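Local coordinates for acetaldehyde dehydrogenase (Acetylating) (Geobacillus thermoglucosidasius, PDB 5J78), which probably catalyses the reversible NAD-dependent conversion of acetaldehyde and coenzyme A to acetyl-CoA, at residues Q277-D282 with P366-Y371; Q296-L301 with L345-E350; P245-E250 with V396-E401. One frame throughout, in Å; residues are numbered along the deposited sequence.

Contact 1 (Q277-D282 with P366-Y371); sequences QALLVD and PILAFY
A278, L279 and L280 lie beside A369, F370 and Y371 as neighbouring parallel strands in the seven-stranded parallel sheet of the aldehyde dehydrogenase fold, with 277-282 as its central strand. The two segments run in the same direction, their axes diverging by 26°. Four backbone bonds alternate in the manner of parallel pairing. Q277 O accepts A369 N at 3.0 Å and is also reached by K363 NZ. A369 O takes L279 N (2.8 Å), and L279 O then takes Y371 N (2.7 Å). V281 N to Y371 O closes the series, less straight than the others at 151°.

Apolar contacts occupy both faces. On the one bearing L279 and F370, L279 and L368 cross at about a right angle, L279 CG resting 3.7 Å from L368 CD2. V281 meets the far end of the F370 ring: a chi1 of -177° sends its CG2 to the ring, where it approaches CE2 obliquely. Helix 286-295 packs on this face, its V289 touching both V281 and F370.

Across the sheet, A278 and A369 bring their methyl carbons, CB to CB, 4.0 Å apart. L280 lies alongside Y371 and points the same way, and helix 376-388 covers both through L386. The phenol is tethered at its end by Y371 OH to E352 O. Its ring edge is turned to the neighbouring strand, with L279 O in the ring plane and A278 CB 3.9 Å from Y371 CE1.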
loop_
_atom_site.group_PDB
_atom_site.type_symbol
_atom_site.label_atom_id
_atom_site.label_comp_id
_atom_site.label_asym_id
_atom_site.label_seq_id
_atom_site.Cartn_x
_atom_site.Cartn_y
_atom_site.Cartn_z
ATOM N N GLN A 277 24.137 -22.500 19.234
ATOM C CA GLN A 277 23.799 -21.350 20.087
ATOM C C GLN A 277 23.587 -21.724 21.559
ATOM O O GLN A 277 23.772 -20.893 22.454
ATOM C CB GLN A 277 22.553 -20.652 19.566
ATOM C CG GLN A 277 22.707 -20.135 18.154
ATOM C CD GLN A 277 23.760 -19.048 18.027
ATOM O OE1 GLN A 277 24.119 -18.396 19.010
ATOM N NE2 GLN A 277 24.244 -18.830 16.803
ATOM N N ALA A 278 23.228 -22.974 21.813
ATOM C CA ALA A 278 22.976 -23.430 23.173
ATOM C C ALA A 278 23.321 -24.897 23.256
ATOM O O ALA A 278 23.011 -25.660 22.348
ATOM C CB ALA A 278 21.523 -23.189 23.578
ATOM N N LEU A 279 24.011 -25.281 24.325
ATOM C CA LEU A 279 24.269 -26.685 24.584
ATOM C C LEU A 279 23.309 -27.147 25.662
ATOM O O LEU A 279 23.060 -26.426 26.624
ATOM C CB LEU A 279 25.708 -26.932 25.025
ATOM C CG LEU A 279 26.817 -26.506 24.074
ATOM C CD1 LEU A 279 28.154 -26.911 24.700
ATOM C CD2 LEU A 279 26.643 -27.132 22.706
ATOM N N LEU A 280 22.768 -28.344 25.474
ATOM C CA LEU A 280 21.910 -28.997 26.459
ATOM C C LEU A 280 22.679 -30.226 26.927
ATOM O O LEU A 280 23.007 -31.087 26.107
ATOM C CB LEU A 280 20.556 -29.379 25.849
ATOM C CG LEU A 280 19.985 -28.405 24.817
ATOM C CD1 LEU A 280 18.731 -29.010 24.227
ATOM C CD2 LEU A 280 19.684 -27.037 25.416
ATOM N N VAL A 281 23.003 -30.302 28.218
ATOM C CA VAL A 281 23.942 -31.323 28.692
ATOM C C VAL A 281 23.377 -32.170 29.831
ATOM O O VAL A 281 22.812 -31.652 30.804
ATOM C CB VAL A 281 25.272 -30.662 29.136
ATOM C CG1 VAL A 281 26.291 -31.703 29.570
ATOM C CG2 VAL A 281 25.833 -29.840 27.994
ATOM N N ASP A 282 23.519 -33.485 29.680
ATOM C CA ASP A 282 23.055 -34.432 30.689
ATOM C C ASP A 282 23.814 -34.135 31.981
ATOM O O ASP A 282 25.026 -33.961 31.961
ATOM C CB ASP A 282 23.285 -35.890 30.245
ATOM C CG ASP A 282 22.104 -36.488 29.491
ATOM O OD1 ASP A 282 21.003 -35.892 29.488
ATOM O OD2 ASP A 282 22.292 -37.581 28.917
ATOM N N PRO A 366 30.843 -15.811 19.049
ATOM C CA PRO A 366 31.387 -16.924 19.829
ATOM C C PRO A 366 30.922 -16.864 21.288
ATOM O O PRO A 366 31.720 -16.808 22.229
ATOM C CB PRO A 366 32.903 -16.748 19.686
ATOM C CG PRO A 366 33.102 -15.700 18.661
ATOM C CD PRO A 366 31.892 -14.853 18.676
ATOM N N ILE A 367 29.602 -16.870 21.447
ATOM C CA ILE A 367 28.932 -16.980 22.734
ATOM C C ILE A 367 27.971 -18.150 22.669
ATOM O O ILE A 367 27.209 -18.295 21.711
ATOM C CB ILE A 367 28.148 -15.711 23.106
ATOM C CG1 ILE A 367 29.061 -14.497 23.033
ATOM C CG2 ILE A 367 27.531 -15.865 24.489
ATOM C CD1 ILE A 367 28.367 -13.145 23.251
ATOM N N LEU A 368 27.979 -18.946 23.723
ATOM C CA LEU A 368 27.247 -20.187 23.786
ATOM C C LEU A 368 26.520 -20.258 25.121
ATOM O O LEU A 368 27.141 -20.051 26.163
ATOM C CB LEU A 368 28.230 -21.350 23.617
ATOM C CG LEU A 368 27.735 -22.711 23.177
ATOM C CD1 LEU A 368 26.893 -22.635 21.898
ATOM C CD2 LEU A 368 28.932 -23.615 22.967
ATOM N N ALA A 369 25.213 -20.511 25.104
ATOM C CA ALA A 369 24.477 -20.802 26.345
ATOM C C ALA A 369 24.699 -22.253 26.746
ATOM O O ALA A 369 24.933 -23.104 25.893
ATOM C CB ALA A 369 22.994 -20.524 26.185
ATOM N N PHE A 370 24.611 -22.527 28.048
ATOM C CA PHE A 370 24.870 -23.857 28.597
ATOM C C PHE A 370 23.742 -24.290 29.529
ATOM O O PHE A 370 23.586 -23.731 30.617
ATOM C CB PHE A 370 26.204 -23.855 29.356
ATOM C CG PHE A 370 26.693 -25.221 29.752
ATOM C CD1 PHE A 370 26.290 -25.811 30.941
ATOM C CD2 PHE A 370 27.579 -25.905 28.949
ATOM C CE1 PHE A 370 26.753 -27.059 31.303
ATOM C CE2 PHE A 370 28.044 -27.162 29.311
ATOM C CZ PHE A 370 27.635 -27.734 30.487
ATOM N N TYR A 371 22.968 -25.284 29.103
ATOM C CA TYR A 371 21.813 -25.753 29.871
ATOM C C TYR A 371 22.069 -27.154 30.373
ATOM O O TYR A 371 22.515 -28.031 29.621
ATOM C CB TYR A 371 20.525 -25.751 29.041
ATOM C CG TYR A 371 20.013 -24.395 28.617
ATOM C CD1 TYR A 371 20.492 -23.780 27.466
ATOM C CD2 TYR A 371 19.022 -23.750 29.339
ATOM C CE1 TYR A 371 20.008 -22.539 27.061
ATOM C CE2 TYR A 371 18.532 -22.516 28.945
ATOM C CZ TYR A 371 19.031 -21.914 27.804
ATOM O OH TYR A 371 18.555 -20.680 27.412
#

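Contact 2 (Q296-L301 with L345-E350)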
loop_
_atom_site.group_PDB
_atom_site.type_symbol
_atom_site.label_atom_id
_atom_site.label_comp_id
_atom_site.label_asym_id
_atom_site.label_seq_id
_atom_site.Cartn_x
_atom_site.Cartn_y
_atom_site.Cartn_z
ATOM N N GLN A 296 39.662 -26.781 26.245
ATOM C CA GLN A 296 39.765 -26.519 24.809
ATOM C C GLN A 296 39.520 -25.038 24.456
ATOM O O GLN A 296 39.394 -24.683 23.275
ATOM C CB GLN A 296 38.783 -27.427 24.040
ATOM C CG GLN A 296 39.128 -28.922 24.118
ATOM C CD GLN A 296 38.428 -29.804 23.068
ATOM O OE1 GLN A 296 38.277 -29.415 21.904
ATOM N NE2 GLN A 296 38.020 -31.008 23.480
ATOM N N GLY A 297 39.441 -24.176 25.471
ATOM C CA GLY A 297 39.466 -22.740 25.236
ATOM C C GLY A 297 38.223 -21.954 25.593
ATOM O O GLY A 297 38.150 -20.754 25.312
ATOM N N ALA A 298 37.252 -22.602 26.226
ATOM C CA ALA A 298 36.038 -21.901 26.652
ATOM C C ALA A 298 36.262 -21.151 27.958
ATOM O O ALA A 298 36.891 -21.676 28.866
ATOM C CB ALA A 298 34.872 -22.877 26.822
ATOM N N TYR A 299 35.709 -19.943 28.043
ATOM C CA TYR A 299 35.674 -19.156 29.262
ATOM C C TYR A 299 34.257 -19.051 29.835
ATOM O O TYR A 299 33.385 -18.399 29.250
ATOM C CB TYR A 299 36.225 -17.751 28.987
ATOM C CG TYR A 299 36.393 -16.898 30.222
ATOM C CD1 TYR A 299 35.353 -16.102 30.687
ATOM C CD2 TYR A 299 37.596 -16.876 30.918
ATOM C CE1 TYR A 299 35.499 -15.305 31.832
ATOM C CE2 TYR A 299 37.757 -16.081 32.071
ATOM C CZ TYR A 299 36.704 -15.298 32.519
ATOM O OH TYR A 299 36.843 -14.509 33.652
ATOM N N PHE A 300 34.025 -19.688 30.976
ATOM C CA PHE A 300 32.725 -19.628 31.643
ATOM C C PHE A 300 32.553 -18.347 32.448
ATOM O O PHE A 300 33.292 -18.099 33.409
ATOM C CB PHE A 300 32.535 -20.830 32.565
ATOM C CG PHE A 300 32.174 -22.082 31.847
ATOM C CD1 PHE A 300 33.130 -22.794 31.149
ATOM C CD2 PHE A 300 30.870 -22.557 31.871
ATOM C CE1 PHE A 300 32.797 -23.951 30.482
ATOM C CE2 PHE A 300 30.528 -23.718 31.215
ATOM C CZ PHE A 300 31.485 -24.418 30.518
ATOM N N LEU A 301 31.564 -17.551 32.055
ATOM C CA LEU A 301 31.271 -16.281 32.708
ATOM C C LEU A 301 30.660 -16.495 34.087
ATOM O O LEU A 301 29.845 -17.391 34.260
ATOM C CB LEU A 301 30.297 -15.452 31.863
ATOM C CG LEU A 301 30.665 -15.142 30.418
ATOM C CD1 LEU A 301 29.472 -14.513 29.703
ATOM C CD2 LEU A 301 31.876 -14.220 30.349
ATOM N N LEU A 345 35.994 -19.060 23.104
ATOM C CA LEU A 345 34.569 -18.786 23.160
ATOM C C LEU A 345 34.163 -18.542 24.591
ATOM O O LEU A 345 34.772 -19.070 25.520
ATOM C CB LEU A 345 33.753 -19.941 22.559
ATOM C CG LEU A 345 33.710 -21.282 23.297
ATOM C CD1 LEU A 345 32.641 -22.196 22.709
ATOM C CD2 LEU A 345 35.057 -21.965 23.238
ATOM N N LEU A 346 33.149 -17.701 24.737
ATOM C CA LEU A 346 32.473 -17.447 25.990
ATOM C C LEU A 346 31.286 -18.359 26.168
ATOM O O LEU A 346 30.496 -18.532 25.240
ATOM C CB LEU A 346 31.987 -15.996 26.031
ATOM C CG LEU A 346 33.023 -14.928 25.713
ATOM C CD1 LEU A 346 32.406 -13.530 25.889
ATOM C CD2 LEU A 346 34.250 -15.101 26.626
ATOM N N VAL A 347 31.144 -18.906 27.369
ATOM C CA VAL A 347 30.037 -19.780 27.725
ATOM C C VAL A 347 29.325 -19.229 28.962
ATOM O O VAL A 347 29.956 -18.657 29.855
ATOM C CB VAL A 347 30.505 -21.211 28.004
ATOM C CG1 VAL A 347 29.315 -22.095 28.379
ATOM C CG2 VAL A 347 31.261 -21.773 26.814
ATOM N N ALA A 348 28.009 -19.400 29.001
ATOM C CA ALA A 348 27.183 -18.879 30.090
ATOM C C ALA A 348 26.108 -19.875 30.464
ATOM O O ALA A 348 25.216 -20.190 29.658
ATOM C CB ALA A 348 26.540 -17.551 29.704
ATOM N N GLU A 349 26.185 -20.349 31.701
ATOM C CA GLU A 349 25.212 -21.287 32.230
ATOM C C GLU A 349 23.886 -20.567 32.340
ATOM O O GLU A 349 23.832 -19.418 32.765
ATOM C CB GLU A 349 25.674 -21.838 33.576
ATOM C CG GLU A 349 24.828 -22.974 34.109
ATOM C CD GLU A 349 25.514 -23.724 35.237
ATOM O OE1 GLU A 349 26.765 -23.768 35.259
ATOM O OE2 GLU A 349 24.799 -24.274 36.102
ATOM N N GLU A 350 22.819 -21.227 31.901
ATOM C CA GLU A 350 21.525 -20.568 31.788
ATOM C C GLU A 350 20.442 -21.569 32.108
ATOM O O GLU A 350 20.667 -22.780 31.994
ATOM C CB GLU A 350 21.360 -19.984 30.379
ATOM C CG GLU A 350 20.384 -18.815 30.264
ATOM C CD GLU A 350 20.892 -17.528 30.926
ATOM O OE1 GLU A 350 22.003 -17.523 31.522
ATOM O OE2 GLU A 350 20.171 -16.509 30.839
#
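Parallel strand pairing joins A298, Y299 and F300 to L345, L346 and V347 at one margin of the seven-stranded sheet, where 298-300 is an outermost strand within the chain. Three backbone hydrogen bonds establish the register. Y299 N reaches L345 O at 2.8 Å, and Y299 O receives V347 N at 3.0 Å. L301 N then binds V347 O (2.9 Å). The first and last donors lie close to the line of the carbonyl, whereas V347 N stands 42° out of the Y299 carbonyl plane. The strand axes are 35° apart.

Side-chain packing is heaviest on the face carrying A298, F300, L345 and V347. F300 and V347 point the same way, side by side, and V347 CG1 sits over one face of the phenyl ring, 3.9 Å from its centroid, in a CH-pi contact. That branch is anti to its own N (chi1 180°), which leaves CG2 turned to A298 CB at 3.8 Å. L345 CD2 reaches the same A298 CB at 3.7 Å, coming from a different direction than V347 CG2. Helix 286-295 lies over this face, with L293 against both A298 and F300.

The opposite face is sparser. Y299 CB touches L346 CD2, while the phenol extends away and gives its hydroxyl a partner in E305 OE2. Before the strand, G297, with positive phi, is the C-prime residue of a Schellman motif in which A298 N bonds to L293 O. The helix thus stops directly ahead of the strand, completing a beta-alpha-beta crossover from strand 276-282 through helix 286-295 to 298-300, which passes over the intervening strands 367-373 and 345-349, as belongs to a parallel alpha/beta sheet.

Contact 3 (P245-E250 with V396-E401); sequences PVYIHE and VGIHAE
G397 O accepts two bonds from well-separated directions: Y247 N donates to it at 3.0 Å and a water donates to it at 2.7 Å. Y247 N sits 43° above the carbonyl plane rather than on a lone pair. The same water gives its second hydrogen to P245 O, which also accepts G397 N at 3.1 Å, so a single solvent molecule bridges carbonyls of both strands. Further along, H399 N to Y247 O (2.7 Å) is the shortest direct backbone bond, and H249 N to H399 O completes the set.

These bonds place 245-248 beside 396-399 as parallel strands of the aldehyde dehydrogenase sheet, their axes only 12° apart, with 244-248 also bonded along its other side to strand 276-282. On the face of V246 and H399, V246 CG1 stands at the edge of the imidazole, 3.5 Å from H399 CD2. G397, lacking a side chain, lets V246 CG2 settle 4.1 Å from its CA. Helix 254-265 backs this face, its I261 meeting both I248 and H399.

On the other face Y247 and I398 lie alongside each other, I398 CD1 approaching Y247 CD2 at 3.7 Å. Extension of I398, with CG1 anti to N (chi1 172°), carries that methyl to the ring. Helix 403-410 adds Y409, which touches I398 and meets the Y247 ring. The tyrosine hydroxyl is held by D282 OD1. Where the strands end, H249 CB packs on A400 CB, while H249 ND1 bonds to S251 OG.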
loop_
_atom_site.group_PDB
_atom_site.type_symbol
_atom_site.label_atom_id
_atom_site.label_comp_id
_atom_site.label_asym_id
_atom_site.label_seq_id
_atom_site.Cartn_x
_atom_site.Cartn_y
_atom_site.Cartn_z
ATOM N N PRO A 245 20.010 -25.534 18.907
ATOM C CA PRO A 245 20.298 -26.216 20.167
ATOM C C PRO A 245 21.010 -27.525 19.909
ATOM O O PRO A 245 20.660 -28.208 18.945
ATOM C CB PRO A 245 18.910 -26.437 20.761
ATOM C CG PRO A 245 18.044 -26.672 19.540
ATOM C CD PRO A 245 18.614 -25.765 18.469
ATOM N N VAL A 246 21.989 -27.866 20.744
ATOM C CA VAL A 246 22.726 -29.112 20.587
ATOM C C VAL A 246 22.726 -29.882 21.901
ATOM O O VAL A 246 23.097 -29.353 22.956
ATOM C CB VAL A 246 24.177 -28.866 20.104
ATOM C CG1 VAL A 246 24.935 -30.187 19.945
ATOM C CG2 VAL A 246 24.161 -28.143 18.796
ATOM N N TYR A 247 22.290 -31.136 21.813
ATOM C CA TYR A 247 22.174 -32.040 22.973
ATOM C C TYR A 247 23.416 -32.909 23.088
ATOM O O TYR A 247 23.765 -33.606 22.135
ATOM C CB TYR A 247 20.923 -32.914 22.821
ATOM C CG TYR A 247 20.661 -33.941 23.905
ATOM C CD1 TYR A 247 20.912 -33.665 25.249
ATOM C CD2 TYR A 247 20.121 -35.190 23.583
ATOM C CE1 TYR A 247 20.655 -34.618 26.241
ATOM C CE2 TYR A 247 19.860 -36.140 24.566
ATOM C CZ TYR A 247 20.126 -35.845 25.893
ATOM O OH TYR A 247 19.863 -36.786 26.863
ATOM N N ILE A 248 24.098 -32.857 24.235
ATOM C CA ILE A 248 25.175 -33.810 24.511
ATOM C C ILE A 248 24.623 -34.827 25.503
ATOM O O ILE A 248 24.406 -34.528 26.673
ATOM C CB ILE A 248 26.465 -33.155 25.074
ATOM C CG1 ILE A 248 26.916 -31.989 24.188
ATOM C CG2 ILE A 248 27.595 -34.208 25.167
ATOM C CD1 ILE A 248 28.107 -31.187 24.736
ATOM N N HIS A 249 24.375 -36.026 24.996
ATOM C CA HIS A 249 23.831 -37.125 25.787
ATOM C C HIS A 249 24.968 -37.821 26.546
ATOM O O HIS A 249 26.113 -37.816 26.085
ATOM C CB HIS A 249 23.109 -38.096 24.855
ATOM C CG HIS A 249 22.634 -39.350 25.512
ATOM N ND1 HIS A 249 23.202 -40.580 25.253
ATOM C CD2 HIS A 249 21.623 -39.575 26.384
ATOM C CE1 HIS A 249 22.576 -41.505 25.958
ATOM N NE2 HIS A 249 21.608 -40.924 26.643
ATOM N N GLU A 250 24.652 -38.426 27.693
ATOM C CA GLU A 250 25.667 -39.060 28.546
ATOM C C GLU A 250 26.504 -40.095 27.798
ATOM O O GLU A 250 27.625 -40.408 28.203
ATOM C CB GLU A 250 25.000 -39.706 29.762
ATOM C CG GLU A 250 24.432 -41.091 29.513
ATOM C CD GLU A 250 23.519 -41.575 30.641
ATOM O OE1 GLU A 250 23.202 -42.783 30.669
ATOM O OE2 GLU A 250 23.117 -40.752 31.494
ATOM N N VAL A 396 19.162 -28.542 14.092
ATOM C CA VAL A 396 19.482 -28.991 15.448
ATOM C C VAL A 396 20.670 -29.948 15.420
ATOM O O VAL A 396 21.042 -30.471 14.360
ATOM C CB VAL A 396 18.290 -29.718 16.141
ATOM C CG1 VAL A 396 17.138 -28.767 16.399
ATOM C CG2 VAL A 396 17.834 -30.890 15.325
ATOM N N GLY A 397 21.259 -30.179 16.591
ATOM C CA GLY A 397 22.328 -31.149 16.737
ATOM C C GLY A 397 22.169 -32.058 17.947
ATOM O O GLY A 397 21.491 -31.720 18.929
ATOM N N ILE A 398 22.799 -33.224 17.864
ATOM C CA ILE A 398 22.919 -34.114 19.016
ATOM C C ILE A 398 24.241 -34.874 18.945
ATOM O O ILE A 398 24.653 -35.300 17.862
ATOM C CB ILE A 398 21.735 -35.127 19.097
ATOM C CG1 ILE A 398 21.994 -36.172 20.186
ATOM C CG2 ILE A 398 21.510 -35.819 17.741
ATOM C CD1 ILE A 398 20.793 -37.065 20.501
ATOM N N HIS A 399 24.898 -35.024 20.101
ATOM C CA HIS A 399 26.088 -35.871 20.229
ATOM C C HIS A 399 25.799 -37.066 21.117
ATOM O O HIS A 399 25.425 -36.906 22.279
ATOM C CB HIS A 399 27.259 -35.072 20.787
ATOM C CG HIS A 399 27.747 -34.020 19.849
ATOM N ND1 HIS A 399 28.696 -34.271 18.879
ATOM C CD2 HIS A 399 27.386 -32.728 19.699
ATOM C CE1 HIS A 399 28.915 -33.165 18.189
ATOM N NE2 HIS A 399 28.129 -32.216 18.665
ATOM N N ALA A 400 26.003 -38.265 20.576
ATOM C CA ALA A 400 25.565 -39.472 21.266
ATOM C C ALA A 400 26.082 -40.719 20.572
ATOM O O ALA A 400 26.325 -40.702 19.377
ATOM C CB ALA A 400 24.037 -39.496 21.349
ATOM N N GLU A 401 26.283 -41.800 21.328
ATOM C CA GLU A 401 26.646 -43.086 20.727
ATOM C C GLU A 401 25.525 -44.116 20.888
ATOM O O GLU A 401 25.572 -45.205 20.315
ATOM C CB GLU A 401 27.949 -43.601 21.338
ATOM C CG GLU A 401 29.149 -42.681 21.078
ATOM C CD GLU A 401 29.437 -42.482 19.592
ATOM O OE1 GLU A 401 29.070 -43.363 18.783
ATOM O OE2 GLU A 401 30.028 -41.440 19.231
HETATM O O HOH W 1 19.163 -30.570 19.586
#

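How the contacts relate
All three contacts belong to one parallel sheet, ordered 298-300, 345-349, 367-373, 276-282, 244-248, 395-399, 415-420. Contact 1 takes its middle; contacts 2 and 3 flank it, with centres about 9 and 11 Å from its own, and lie about 18 Å from each other without touching. Probable hydrogen bonds carry the pairing on: F370 N to A348 O (2.9 Å) toward contact 2, and L280 N to V246 O (2.7 Å) toward contact 3. Along the chain, contact 3 encloses contact 1, which encloses contact 2. Segments 44 to 146 residues apart are thereby joined in one sheet, its central strand starting just after C273, found oxidised to 3-sulfinoalanine.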